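Local atomic coordinates of putative ring-cleaving dioxygenase MhqO (Bacillus subtilis subsp. subtilis, PDB entry 3OAJ), a protein that probably cleaves the rings of aromatic compounds as an iron(II)-dependent extradiol dioxygenase, and may contribute to their degradation. Residues 91-101 and 144-152. Residues are numbered along the deposited sequence; the frame is centred on the assembly and turned at random. Where two conformers were deposited one is given.
Sequences AMAFWEKRLEK and EVTPDVAIK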
# COMPACT_ATOMS: atom_id res chain seq x y z
N ALA A 91 -7.96 20.08 -2.41
CA ALA A 91 -6.77 20.02 -1.56
C ALA A 91 -5.44 19.96 -2.34
O ALA A 91 -4.38 19.99 -1.72
CB ALA A 91 -6.87 18.84 -0.60
N MET A 92 -5.48 19.90 -3.67
CA MET A 92 -4.25 19.76 -4.44
C MET A 92 -3.19 20.81 -4.09
O MET A 92 -2.02 20.46 -3.90
CB MET A 92 -4.54 19.75 -5.95
CG MET A 92 -3.37 19.29 -6.79
SD MET A 92 -2.83 17.65 -6.30
CE MET A 92 -3.94 16.62 -7.28
N ALA A 93 -3.61 22.08 -3.99
CA ALA A 93 -2.69 23.18 -3.67
C ALA A 93 -2.06 23.06 -2.30
O ALA A 93 -0.93 23.53 -2.10
CB ALA A 93 -3.37 24.54 -3.83
N PHE A 94 -2.78 22.47 -1.35
CA PHE A 94 -2.20 22.26 -0.03
C PHE A 94 -0.97 21.37 -0.20
O PHE A 94 0.09 21.67 0.33
CB PHE A 94 -3.19 21.62 0.93
CG PHE A 94 -2.56 21.18 2.23
CD1 PHE A 94 -2.40 22.09 3.27
CD2 PHE A 94 -2.08 19.88 2.40
CE1 PHE A 94 -1.81 21.71 4.46
CE2 PHE A 94 -1.48 19.51 3.61
CZ PHE A 94 -1.34 20.42 4.64
N TRP A 95 -1.14 20.28 -0.95
CA TRP A 95 -0.08 19.30 -1.14
C TRP A 95 1.07 19.80 -1.98
O TRP A 95 2.24 19.53 -1.66
CB TRP A 95 -0.68 18.00 -1.67
CG TRP A 95 -1.47 17.38 -0.58
CD1 TRP A 95 -2.84 17.39 -0.43
CD2 TRP A 95 -0.95 16.75 0.59
NE1 TRP A 95 -3.19 16.78 0.75
CE2 TRP A 95 -2.05 16.39 1.41
CE3 TRP A 95 0.36 16.47 1.05
CZ2 TRP A 95 -1.89 15.74 2.64
CZ3 TRP A 95 0.51 15.83 2.27
CH2 TRP A 95 -0.60 15.46 3.05
N GLU A 96 0.75 20.56 -3.03
CA GLU A 96 1.80 21.13 -3.87
C GLU A 96 2.67 22.08 -3.06
O GLU A 96 3.91 21.97 -3.10
CB GLU A 96 1.20 21.81 -5.10
CG GLU A 96 0.66 20.80 -6.10
CD GLU A 96 -0.17 21.39 -7.22
OE1 GLU A 96 -0.71 22.50 -7.07
OE2 GLU A 96 -0.32 20.70 -8.24
N LYS A 97 2.04 22.99 -2.31
CA LYS A 97 2.81 23.96 -1.50
C LYS A 97 3.59 23.25 -0.38
O LYS A 97 4.72 23.63 -0.05
CB LYS A 97 1.93 25.09 -0.93
CG LYS A 97 1.27 25.99 -1.97
CD LYS A 97 2.25 26.75 -2.83
CE LYS A 97 1.49 27.77 -3.68
NZ LYS A 97 2.40 28.80 -4.22
N ARG A 98 2.99 22.20 0.19
CA ARG A 98 3.66 21.43 1.23
C ARG A 98 4.88 20.68 0.68
O ARG A 98 5.94 20.70 1.30
CB ARG A 98 2.67 20.49 1.91
CG ARG A 98 3.27 19.65 3.03
CD ARG A 98 2.16 18.92 3.82
NE ARG A 98 2.69 18.25 5.01
CZ ARG A 98 2.92 18.85 6.17
NH1 ARG A 98 2.66 20.16 6.31
NH2 ARG A 98 3.41 18.14 7.18
N LEU A 99 4.73 20.02 -0.47
CA LEU A 99 5.90 19.38 -1.10
C LEU A 99 7.03 20.37 -1.40
O LEU A 99 8.22 20.06 -1.20
CB LEU A 99 5.50 18.61 -2.36
CG LEU A 99 4.63 17.37 -2.14
CD1 LEU A 99 4.19 16.82 -3.47
CD2 LEU A 99 5.31 16.27 -1.28
N GLU A 100 6.66 21.54 -1.89
CA GLU A 100 7.63 22.62 -2.10
C GLU A 100 8.37 23.03 -0.83
O GLU A 100 9.55 23.18 -0.88
CB GLU A 100 6.98 23.83 -2.79
CG GLU A 100 7.90 24.97 -2.96
CD GLU A 100 7.25 26.24 -3.47
OE1 GLU A 100 6.52 26.93 -2.72
OE2 GLU A 100 7.61 26.58 -4.61
N LYS A 101 7.63 23.20 0.25
CA LYS A 101 8.18 23.56 1.57
C LYS A 101 9.22 22.53 2.02
O LYS A 101 10.23 22.89 2.64
CB LYS A 101 7.02 23.66 2.58
CG LYS A 101 7.37 23.94 4.04
CD LYS A 101 6.11 23.77 4.88
CE LYS A 101 6.38 23.79 6.38
NZ LYS A 101 5.06 23.87 7.10
N GLU A 144 0.48 20.40 10.14
CA GLU A 144 -0.49 21.24 9.43
C GLU A 144 -1.55 20.41 8.68
O GLU A 144 -2.46 20.97 8.08
CB GLU A 144 0.22 22.18 8.45
CG GLU A 144 0.97 23.35 9.12
CD GLU A 144 1.65 24.28 8.12
OE1 GLU A 144 1.27 24.29 6.92
OE2 GLU A 144 2.56 25.04 8.54
N VAL A 145 -1.43 19.09 8.73
CA VAL A 145 -2.36 18.24 7.96
C VAL A 145 -3.66 18.07 8.76
O VAL A 145 -3.66 17.51 9.86
CB VAL A 145 -1.74 16.87 7.58
CG1 VAL A 145 -2.69 16.07 6.67
CG2 VAL A 145 -0.40 17.06 6.88
N THR A 146 -4.76 18.57 8.19
CA THR A 146 -6.07 18.61 8.84
C THR A 146 -7.09 17.86 7.97
O THR A 146 -6.84 17.61 6.80
CB THR A 146 -6.51 20.08 9.06
OG1 THR A 146 -6.37 20.78 7.83
CG2 THR A 146 -5.64 20.78 10.09
N PRO A 147 -8.26 17.51 8.53
CA PRO A 147 -9.18 16.61 7.80
C PRO A 147 -9.65 17.13 6.44
O PRO A 147 -10.00 16.33 5.57
CB PRO A 147 -10.35 16.44 8.78
CG PRO A 147 -9.74 16.67 10.12
CD PRO A 147 -8.71 17.74 9.91
N ASP A 148 -9.62 18.45 6.25
CA ASP A 148 -10.08 19.05 5.01
C ASP A 148 -9.10 18.83 3.86
O ASP A 148 -9.46 18.98 2.70
CB ASP A 148 -10.44 20.54 5.21
CG ASP A 148 -9.26 21.38 5.70
OD1 ASP A 148 -8.29 20.81 6.21
OD2 ASP A 148 -9.31 22.62 5.58
N VAL A 149 -7.87 18.43 4.21
CA VAL A 149 -6.82 18.17 3.22
C VAL A 149 -6.14 16.79 3.34
O VAL A 149 -5.42 16.39 2.43
CB VAL A 149 -5.69 19.27 3.23
CG1 VAL A 149 -6.25 20.63 2.85
CG2 VAL A 149 -4.98 19.35 4.58
N ALA A 150 -6.38 16.06 4.43
CA ALA A 150 -5.61 14.84 4.71
C ALA A 150 -5.85 13.77 3.66
O ALA A 150 -6.95 13.66 3.08
CB ALA A 150 -5.96 14.32 6.08
N ILE A 151 -4.81 12.97 3.41
CA ILE A 151 -4.91 11.80 2.55
C ILE A 151 -5.93 10.83 3.13
O ILE A 151 -5.80 10.37 4.27
CB ILE A 151 -3.52 11.14 2.36
CG1 ILE A 151 -2.63 12.10 1.56
CG2 ILE A 151 -3.65 9.77 1.69
CD1 ILE A 151 -1.16 11.73 1.60
N LYS A 152 -6.95 10.51 2.33
CA LYS A 152 -8.05 9.65 2.77
C LYS A 152 -7.75 8.15 2.65
O LYS A 152 -8.44 7.31 3.23
CB LYS A 152 -9.31 10.01 1.99
CG LYS A 152 -9.67 11.48 2.14
CD LYS A 152 -11.09 11.81 1.69
CE LYS A 152 -11.21 11.78 0.17
NZ LYS A 152 -12.62 12.05 -0.26
O HOH W 1 1.76 22.41 4.80
O HOH W 2 3.47 19.90 9.56
O HOH W 3 3.04 25.92 5.34
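V149 sets its CG2 methyl over the centre of the F94 ring, 3.5 Å from the centroid, a CH-pi contact that joins helix 92-101 of the first vicinal oxygen chelate (VOC) module to the loop that precedes strand 153-160. This end is tightly packed. A91 CB closes on V149 CG1 at 3.9 Å, and the W95 indole lies between F94 CD2 on one face and I151 CG1 on the other. With CG anti to the backbone N (chi1 -179°) and the chain extended to NE, R98 reaches V145, whose CG2 lies over one guanidinium face, 3.8 Å from R98 NE; R98 NE and NH2 also hold the carbonyls of V29 and G28. Beyond R98 the contact loosens toward solvent. There E144 OE2 meets K101 NZ in a salt bridge of 3.1 Å, while E144 OE1 and R98 NH1 stand 4.4 Å apart with a water between them, bonded to both. A second water links R98 NH2 to the backbone N of E144. Back in the packed part, the indole N-H bonds directly to the loop, W95 NE1 to V149 O, 2.8 Å long and bent to 154°, with the oxygen only 7° out of the indole plane.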